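Local coordinates for protein fructose-2,6-bisphosphatase TIGAR B (Danio rerio, PDB 3E9D) that probably hydrolyses fructose 2,6-bisphosphate, and fructose 1,6-bisphosphate as well, thereby lowering glycolytic flux and directing sugar into the pentose phosphate pathway, at residues A[4-9]-A[176-181]; A[220-225]-A[241-246]. One frame throughout, in Å; residues are numbered along the deposited sequence.

Both contacts belong to one mixed sheet, with their centres about 9 Å apart. Contact 1 pairs the parallel strands 2-10 and 177-182 in the middle of the sheet; contact 2 pairs strand 220-230 with strand 233-246, which is outermost on its side. Strands 2-10 and 220-230 are antiparallel neighbours, so the four segments run side by side across the sheet, in the order 176-181, 4-9, 220-225, 241-246. Along the chain contact 1 closes, over 166 intervening residues, before the hairpin of contact 2 opens. The parallel core of contact 1 leads to the catalytic H11 and to H183, whereas contact 2 completes the sheet on the antiparallel side.

Contact 1: A[4-9]-A[176-181]; sequences FALTIV and VHALMV
With CG anti to its backbone N (chi1 -163°), H177 turns its imidazole over A5, whose methyl CB sits 3.6 Å from the ring centroid and 4° off the normal, a CH-pi contact. T7, with OG1 beside its N and anti to the carbonyl carbon (chi1 -64°), brings that hydroxyl to the edge of the H177 ring, near its plane and beside NE2. T7 OG1 and H177 NE2, 2.6 Å apart, form a hydrogen bond of undecided direction, though OG1 is less surely placed because it crowds R222. Five backbone bonds hold the parallel ladder, among them A178 N to A5 O and M180 N to T7 O, both 2.8 Å. This is the central parallel core of the histidine phosphatase fold: both strands run toward the active site, where the V181 side chain lies about 5 Å from that of H11. On the other face, L6 CD1 meets A178 CB at 3.9 Å; I8 and M180 lie side by side, I8 CG2 4.0 Å from M180 CE, and M180 packs on F135 of helix 125-146. Back on the face of A5 and T7, V9 CG2 reaches L179 CD1 at 3.8 Å, beside I69 of helix 60-71.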
# COMPACT_ATOMS: atom_id res chain seq x y z
N PHE A 4 3.38 -12.37 8.84
CA PHE A 4 2.11 -11.98 8.23
C PHE A 4 2.33 -11.38 6.84
O PHE A 4 3.40 -10.82 6.55
CB PHE A 4 1.30 -11.03 9.14
CG PHE A 4 1.90 -9.65 9.28
CD1 PHE A 4 1.53 -8.63 8.40
CD2 PHE A 4 2.80 -9.36 10.31
CE1 PHE A 4 2.08 -7.34 8.52
CE2 PHE A 4 3.35 -8.07 10.46
CZ PHE A 4 2.98 -7.05 9.55
N ALA A 5 1.33 -11.56 5.98
CA ALA A 5 1.33 -11.00 4.63
C ALA A 5 0.67 -9.64 4.66
O ALA A 5 -0.27 -9.40 5.45
CB ALA A 5 0.57 -11.92 3.67
N LEU A 6 1.17 -8.73 3.82
CA LEU A 6 0.55 -7.43 3.65
C LEU A 6 0.27 -7.22 2.17
O LEU A 6 1.21 -7.14 1.37
CB LEU A 6 1.47 -6.32 4.17
CG LEU A 6 0.94 -4.91 3.91
CD1 LEU A 6 -0.29 -4.64 4.78
CD2 LEU A 6 2.01 -3.83 4.18
N THR A 7 -1.01 -7.10 1.81
CA THR A 7 -1.40 -6.79 0.43
C THR A 7 -1.75 -5.33 0.36
O THR A 7 -2.54 -4.84 1.17
CB THR A 7 -2.60 -7.65 -0.03
OG1 THR A 7 -2.20 -9.02 -0.04
CG2 THR A 7 -3.08 -7.23 -1.43
N ILE A 8 -1.17 -4.64 -0.61
CA ILE A 8 -1.31 -3.19 -0.71
C ILE A 8 -1.98 -2.85 -2.04
O ILE A 8 -1.49 -3.27 -3.11
CB ILE A 8 0.07 -2.51 -0.69
CG1 ILE A 8 0.83 -2.85 0.61
CG2 ILE A 8 -0.07 -0.96 -0.89
CD1 ILE A 8 2.34 -2.42 0.59
N VAL A 9 -3.06 -2.08 -1.99
CA VAL A 9 -3.83 -1.76 -3.19
C VAL A 9 -4.03 -0.25 -3.29
O VAL A 9 -4.44 0.39 -2.32
CB VAL A 9 -5.22 -2.48 -3.18
CG1 VAL A 9 -5.99 -2.24 -4.51
CG2 VAL A 9 -5.05 -3.99 -2.90
N VAL A 176 -2.10 -15.23 8.54
CA VAL A 176 -2.28 -13.85 9.01
C VAL A 176 -1.99 -12.88 7.85
O VAL A 176 -0.91 -12.89 7.27
CB VAL A 176 -1.43 -13.53 10.27
CG1 VAL A 176 -1.67 -12.09 10.72
CG2 VAL A 176 -1.79 -14.49 11.42
N HIS A 177 -2.98 -12.07 7.49
CA HIS A 177 -2.91 -11.36 6.20
C HIS A 177 -3.68 -10.06 6.27
O HIS A 177 -4.91 -10.06 6.41
CB HIS A 177 -3.49 -12.24 5.08
CG HIS A 177 -3.10 -11.80 3.70
ND1 HIS A 177 -2.93 -12.69 2.67
CD2 HIS A 177 -2.87 -10.57 3.18
CE1 HIS A 177 -2.59 -12.03 1.57
NE2 HIS A 177 -2.54 -10.74 1.85
N ALA A 178 -2.93 -8.95 6.21
CA ALA A 178 -3.52 -7.62 6.26
C ALA A 178 -3.71 -7.05 4.85
O ALA A 178 -2.88 -7.28 3.97
CB ALA A 178 -2.64 -6.68 7.08
N LEU A 179 -4.81 -6.31 4.66
CA LEU A 179 -5.05 -5.55 3.44
C LEU A 179 -4.87 -4.07 3.74
O LEU A 179 -5.35 -3.59 4.76
CB LEU A 179 -6.46 -5.80 2.91
CG LEU A 179 -6.96 -5.00 1.70
CD1 LEU A 179 -6.11 -5.38 0.46
CD2 LEU A 179 -8.46 -5.30 1.45
N MET A 180 -4.17 -3.36 2.87
CA MET A 180 -3.94 -1.93 3.05
C MET A 180 -4.42 -1.28 1.76
O MET A 180 -3.98 -1.67 0.68
CB MET A 180 -2.45 -1.66 3.32
CG MET A 180 -2.01 -0.18 3.26
SD MET A 180 -0.18 -0.01 3.37
CE MET A 180 0.02 1.41 2.30
N VAL A 181 -5.31 -0.29 1.86
CA VAL A 181 -5.81 0.41 0.67
C VAL A 181 -5.44 1.89 0.80
O VAL A 181 -5.80 2.54 1.78
CB VAL A 181 -7.33 0.18 0.42
CG1 VAL A 181 -7.79 0.88 -0.88
CG2 VAL A 181 -7.61 -1.33 0.31

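Contact 2: A[220-225]-A[241-246]; sequences ISRFIF and GVFINR
I220 O accepts a hydrogen bond from R246 N at 2.8 Å and meets the edge of the F243 ring, 3.3 Å from F243 CD1; I220 N bonds back to R246 O. F243 CG sits between its own N and carbonyl carbon (chi1 54°), which carries the ring across to R222. Two side chains flank that ring, offset toward its rim: R222 CB 3.6 Å above one face and R246 CZ 3.5 Å above the other. The R222 guanidinium is inclined 66° to the ring plane and its NH2 bonds to A167 O, whereas a salt bridge to D169 holds R246. Two bulges break the antiparallel register: V242 and F243 both face R222, a classic bulge in which R222 N bonds to F243 O and R222 O accepts V242 N, and N245 and R246 both face I220, a G1 bulge. Beside the latter, S221 OG accepts an almost straight bond (175°) from N245 N, 3.0 Å away. F223, on the face away from F243, brings CZ obliquely to I244 CD1 at 3.5 Å. In the fold, strand 2-10 flanks hairpin strand 220-230, I220 packing on T7, and L194 and V195 of helix 184-197 lie against F223.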
# COMPACT_ATOMS: atom_id res chain seq x y z
N ILE A 220 -1.70 -3.90 -7.35
CA ILE A 220 -1.61 -4.70 -6.14
C ILE A 220 -0.16 -5.12 -5.87
O ILE A 220 0.51 -5.66 -6.77
CB ILE A 220 -2.50 -5.99 -6.24
CG1 ILE A 220 -3.95 -5.64 -6.63
CG2 ILE A 220 -2.46 -6.75 -4.92
CD1 ILE A 220 -4.83 -6.86 -6.92
N SER A 221 0.32 -4.84 -4.65
CA SER A 221 1.65 -5.28 -4.21
C SER A 221 1.55 -6.17 -2.98
O SER A 221 0.56 -6.11 -2.25
CB SER A 221 2.57 -4.07 -3.88
OG SER A 221 2.55 -3.13 -4.95
N ARG A 222 2.59 -6.96 -2.73
CA ARG A 222 2.58 -7.88 -1.59
C ARG A 222 3.96 -8.02 -0.97
O ARG A 222 4.93 -8.26 -1.69
CB ARG A 222 2.06 -9.27 -1.99
CG ARG A 222 1.83 -10.23 -0.76
CD ARG A 222 1.45 -11.68 -1.11
NE ARG A 222 0.13 -11.91 -1.75
CZ ARG A 222 -0.88 -11.09 -1.62
NH1 ARG A 222 -0.67 -10.04 -0.88
NH2 ARG A 222 -2.06 -11.29 -2.21
N PHE A 223 4.02 -7.86 0.36
CA PHE A 223 5.22 -8.11 1.15
C PHE A 223 4.84 -9.08 2.27
O PHE A 223 3.71 -9.07 2.75
CB PHE A 223 5.78 -6.82 1.79
CG PHE A 223 6.36 -5.85 0.79
CD1 PHE A 223 7.73 -5.79 0.59
CD2 PHE A 223 5.53 -4.99 0.06
CE1 PHE A 223 8.29 -4.89 -0.35
CE2 PHE A 223 6.07 -4.08 -0.87
CZ PHE A 223 7.46 -4.04 -1.07
N ILE A 224 5.80 -9.93 2.65
CA ILE A 224 5.67 -10.76 3.83
C ILE A 224 6.63 -10.23 4.90
O ILE A 224 7.84 -10.04 4.64
CB ILE A 224 6.05 -12.24 3.52
CG1 ILE A 224 5.40 -12.74 2.21
CG2 ILE A 224 5.69 -13.14 4.73
CD1 ILE A 224 3.87 -12.61 2.16
N PHE A 225 6.09 -9.98 6.10
CA PHE A 225 6.87 -9.45 7.22
C PHE A 225 7.06 -10.53 8.28
O PHE A 225 6.14 -11.30 8.59
CB PHE A 225 6.12 -8.31 7.90
CG PHE A 225 6.03 -7.06 7.07
CD1 PHE A 225 6.90 -5.99 7.32
CD2 PHE A 225 5.08 -6.93 6.06
CE1 PHE A 225 6.82 -4.81 6.58
CE2 PHE A 225 5.00 -5.76 5.28
CZ PHE A 225 5.86 -4.70 5.55
N GLY A 241 9.71 -9.05 -0.39
CA GLY A 241 8.88 -8.59 -1.49
C GLY A 241 8.37 -9.79 -2.28
O GLY A 241 9.11 -10.74 -2.49
N VAL A 242 7.11 -9.77 -2.67
CA VAL A 242 6.56 -10.87 -3.50
C VAL A 242 6.24 -10.38 -4.91
O VAL A 242 6.75 -10.92 -5.88
CB VAL A 242 5.32 -11.55 -2.83
CG1 VAL A 242 4.80 -12.74 -3.64
CG2 VAL A 242 5.65 -11.98 -1.37
N PHE A 243 5.41 -9.35 -5.02
CA PHE A 243 5.13 -8.70 -6.30
C PHE A 243 4.78 -7.24 -6.06
O PHE A 243 4.38 -6.86 -4.94
CB PHE A 243 4.05 -9.45 -7.13
CG PHE A 243 2.73 -9.70 -6.38
CD1 PHE A 243 1.76 -8.70 -6.31
CD2 PHE A 243 2.46 -10.94 -5.79
CE1 PHE A 243 0.52 -8.91 -5.66
CE2 PHE A 243 1.23 -11.19 -5.13
CZ PHE A 243 0.26 -10.17 -5.07
N ILE A 244 4.99 -6.41 -7.09
CA ILE A 244 4.81 -4.96 -6.98
C ILE A 244 3.98 -4.46 -8.16
O ILE A 244 4.27 -4.80 -9.32
CB ILE A 244 6.17 -4.19 -6.98
CG1 ILE A 244 7.14 -4.70 -5.91
CG2 ILE A 244 5.95 -2.65 -6.84
CD1 ILE A 244 6.77 -4.34 -4.50
N ASN A 245 2.97 -3.66 -7.86
CA ASN A 245 2.11 -3.00 -8.86
C ASN A 245 1.49 -3.94 -9.89
O ASN A 245 1.39 -3.62 -11.08
CB ASN A 245 2.88 -1.87 -9.56
CG ASN A 245 3.30 -0.78 -8.60
OD1 ASN A 245 2.81 -0.69 -7.47
ND2 ASN A 245 4.20 0.09 -9.05
N ARG A 246 1.09 -5.12 -9.43
CA ARG A 246 0.45 -6.12 -10.28
C ARG A 246 -0.95 -5.64 -10.72
O ARG A 246 -1.73 -5.15 -9.91
CB ARG A 246 0.38 -7.46 -9.56
CG ARG A 246 -0.32 -8.55 -10.36
CD ARG A 246 -0.35 -9.87 -9.62
NE ARG A 246 0.97 -10.50 -9.51
CZ ARG A 246 1.17 -11.70 -8.96
NH1 ARG A 246 0.14 -12.41 -8.49
NH2 ARG A 246 2.41 -12.21 -8.92